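Local coordinates for biogenic amine-binding protein (Rhodnius prolixus, PDB 4GE1) that binds biogenic amines, probably including serotonin and norepinephrine, in the saliva of a blood-feeding insect, and holds tryptamine in its lipocalin barrel here, at residues 26-31 with 162-167. Residues are numbered along the deposited sequence; the frame is centred on the assembly and turned at random.
Sequences ITHYKL and LKLSGL
Tyr-29 and Leu-167 bring the two backbones closest, their CA atoms 5.0 Å apart, where segment 26-31 of strand 23-31 meets the end of loop segment 162-167. That loop makes a short 3-10 turn over residues 164-166, closed by a backbone hydrogen bond from Leu-167 N to Leu-164 O (2.8 Å). No hydrogen bond joins the two segments; the contact is made by side chains and the backbone of Tyr-29. Leu-167 reaches into the strand: its CB rests on the backbone of Tyr-29, 3.6 Å from Tyr-29 N. With CG beside its own backbone N (chi1 -43°), its methyls fork along the strand, CD1 against His-28 CB and CD2 against Lys-30 CB, each at 3.8 Å. The Lys-30 chain then runs on extended, and its NZ makes a weak hydrogen bond to Tyr-134 OH. Leu-164 lays one methyl over a face of the His-28 imidazole, a CH-pi contact with CD1 3.7 Å from the ring centroid and 20° off the normal. Leu-164 CD1 is displaced toward the rim, closest to His-28 CD2 at 3.5 Å. Thr-27 OG1 lies at the edge of the same ring, in its plane, and shares a hydrogen bond with His-28 ND1 (2.9 Å), an interaction that would restrain the ring's rotation beneath the leucine. Thr-27 and His-28 form a classic beta bulge opposite Val-138 of strand 130-140. Tyr-29 sends its CB away from the loop; its OH hydrogen-bonds to Asp-40 O and Asn-42 N, while Ile-26 touches the bound tryptamine. The contact thus lies on the outer side of the lipocalin barrel: Leu-164 and Leu-167 also pack on Leu-157 of helix 150-159, joining that helix to strand 23-31 just before the chain continues into strand 168-169, which pairs antiparallel with strand 23-31.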
loop_
_atom_site.group_PDB
_atom_site.type_symbol
_atom_site.label_atom_id
_atom_site.label_comp_id
_atom_site.label_asym_id
_atom_site.label_seq_id
_atom_site.Cartn_x
_atom_site.Cartn_y
_atom_site.Cartn_z
ATOM N N ILE A 26 2.720 6.790 0.613
ATOM C CA ILE A 26 3.673 5.920 1.294
ATOM C C ILE A 26 4.912 6.729 1.652
ATOM O O ILE A 26 5.693 7.111 0.781
ATOM C CB ILE A 26 4.035 4.699 0.444
ATOM C CG1 ILE A 26 2.747 3.985 0.010
ATOM C CG2 ILE A 26 4.930 3.748 1.234
ATOM C CD1 ILE A 26 2.957 2.591 -0.510
ATOM N N THR A 27 5.069 7.011 2.940
ATOM C CA THR A 27 6.105 7.929 3.392
ATOM C C THR A 27 7.413 7.235 3.782
ATOM O O THR A 27 8.495 7.776 3.567
ATOM C CB THR A 27 5.602 8.778 4.572
ATOM O OG1 THR A 27 5.110 7.916 5.608
ATOM C CG2 THR A 27 4.483 9.700 4.109
ATOM N N HIS A 28 7.302 6.048 4.366
ATOM C CA HIS A 28 8.461 5.302 4.851
ATOM C C HIS A 28 8.211 3.829 4.599
ATOM O O HIS A 28 7.064 3.375 4.644
ATOM C CB HIS A 28 8.638 5.484 6.359
ATOM C CG HIS A 28 8.808 6.907 6.793
ATOM N ND1 HIS A 28 7.776 7.817 6.779
ATOM C CD2 HIS A 28 9.888 7.567 7.272
ATOM C CE1 HIS A 28 8.213 8.982 7.224
ATOM N NE2 HIS A 28 9.492 8.857 7.528
ATOM N N TYR A 29 9.275 3.069 4.364
ATOM C CA TYR A 29 9.101 1.640 4.151
ATOM C C TYR A 29 10.380 0.820 4.099
ATOM O O TYR A 29 11.437 1.298 3.682
ATOM C CB TYR A 29 8.282 1.387 2.884
ATOM C CG TYR A 29 8.945 1.804 1.593
ATOM C CD1 TYR A 29 9.813 0.953 0.922
ATOM C CD2 TYR A 29 8.667 3.042 1.019
ATOM C CE1 TYR A 29 10.394 1.329 -0.286
ATOM C CE2 TYR A 29 9.238 3.423 -0.185
ATOM C CZ TYR A 29 10.100 2.571 -0.835
ATOM O OH TYR A 29 10.668 2.979 -2.034
ATOM N N LYS A 30 10.258 -0.429 4.529
ATOM C CA LYS A 30 11.315 -1.410 4.363
ATOM C C LYS A 30 10.834 -2.470 3.393
ATOM O O LYS A 30 9.806 -3.115 3.614
ATOM C CB LYS A 30 11.673 -2.070 5.689
ATOM C CG LYS A 30 12.633 -3.257 5.525
ATOM C CD LYS A 30 13.052 -3.820 6.866
ATOM C CE LYS A 30 14.033 -4.976 6.706
ATOM N NZ LYS A 30 14.114 -5.770 7.957
ATOM N N LEU A 31 11.574 -2.624 2.305
ATOM C CA LEU A 31 11.307 -3.649 1.316
ATOM C C LEU A 31 12.373 -4.749 1.396
ATOM O O LEU A 31 13.532 -4.510 1.070
ATOM C CB LEU A 31 11.337 -3.024 -0.067
ATOM C CG LEU A 31 11.272 -4.004 -1.228
ATOM C CD1 LEU A 31 9.947 -4.743 -1.197
ATOM C CD2 LEU A 31 11.452 -3.253 -2.540
ATOM N N LEU A 162 10.451 -2.985 14.520
ATOM C CA LEU A 162 11.005 -1.945 13.661
ATOM C C LEU A 162 11.012 -0.562 14.301
ATOM O O LEU A 162 10.273 -0.289 15.244
ATOM C CB LEU A 162 10.269 -1.903 12.319
ATOM C CG LEU A 162 10.477 -3.114 11.410
ATOM C CD1 LEU A 162 9.785 -2.921 10.062
ATOM C CD2 LEU A 162 11.957 -3.377 11.217
ATOM N N LYS A 163 11.876 0.301 13.778
ATOM C CA LYS A 163 11.917 1.696 14.184
ATOM C C LYS A 163 11.898 2.564 12.936
ATOM O O LYS A 163 12.490 2.206 11.916
ATOM C CB LYS A 163 13.169 1.978 15.013
ATOM C CG LYS A 163 13.164 1.282 16.371
ATOM C CD LYS A 163 14.420 1.571 17.178
ATOM C CE LYS A 163 15.588 0.694 16.750
ATOM N NZ LYS A 163 16.685 0.720 17.772
ATOM N N LEU A 164 11.211 3.698 13.016
ATOM C CA LEU A 164 11.084 4.590 11.870
ATOM C C LEU A 164 12.426 4.799 11.167
ATOM O O LEU A 164 12.530 4.627 9.949
ATOM C CB LEU A 164 10.505 5.934 12.302
ATOM C CG LEU A 164 10.110 6.854 11.147
ATOM C CD1 LEU A 164 8.941 6.259 10.363
ATOM C CD2 LEU A 164 9.759 8.230 11.678
ATOM N N SER A 165 13.451 5.157 11.943
ATOM C CA SER A 165 14.789 5.388 11.402
ATOM C C SER A 165 15.359 4.113 10.778
ATOM O O SER A 165 16.391 4.148 10.107
ATOM C CB SER A 165 15.731 5.959 12.471
ATOM O OG SER A 165 15.937 5.050 13.543
ATOM N N GLY A 166 14.670 2.995 10.989
ATOM C CA GLY A 166 15.024 1.736 10.353
ATOM C C GLY A 166 14.413 1.523 8.969
ATOM O O GLY A 166 14.706 0.526 8.304
ATOM N N LEU A 167 13.560 2.444 8.527
ATOM C CA LEU A 167 12.989 2.339 7.187
ATOM C C LEU A 167 13.626 3.355 6.255
ATOM O O LEU A 167 14.215 4.343 6.700
ATOM C CB LEU A 167 11.469 2.551 7.211
ATOM C CG LEU A 167 10.665 1.887 8.329
ATOM C CD1 LEU A 167 9.189 2.096 8.094
ATOM C CD2 LEU A 167 10.979 0.410 8.423
#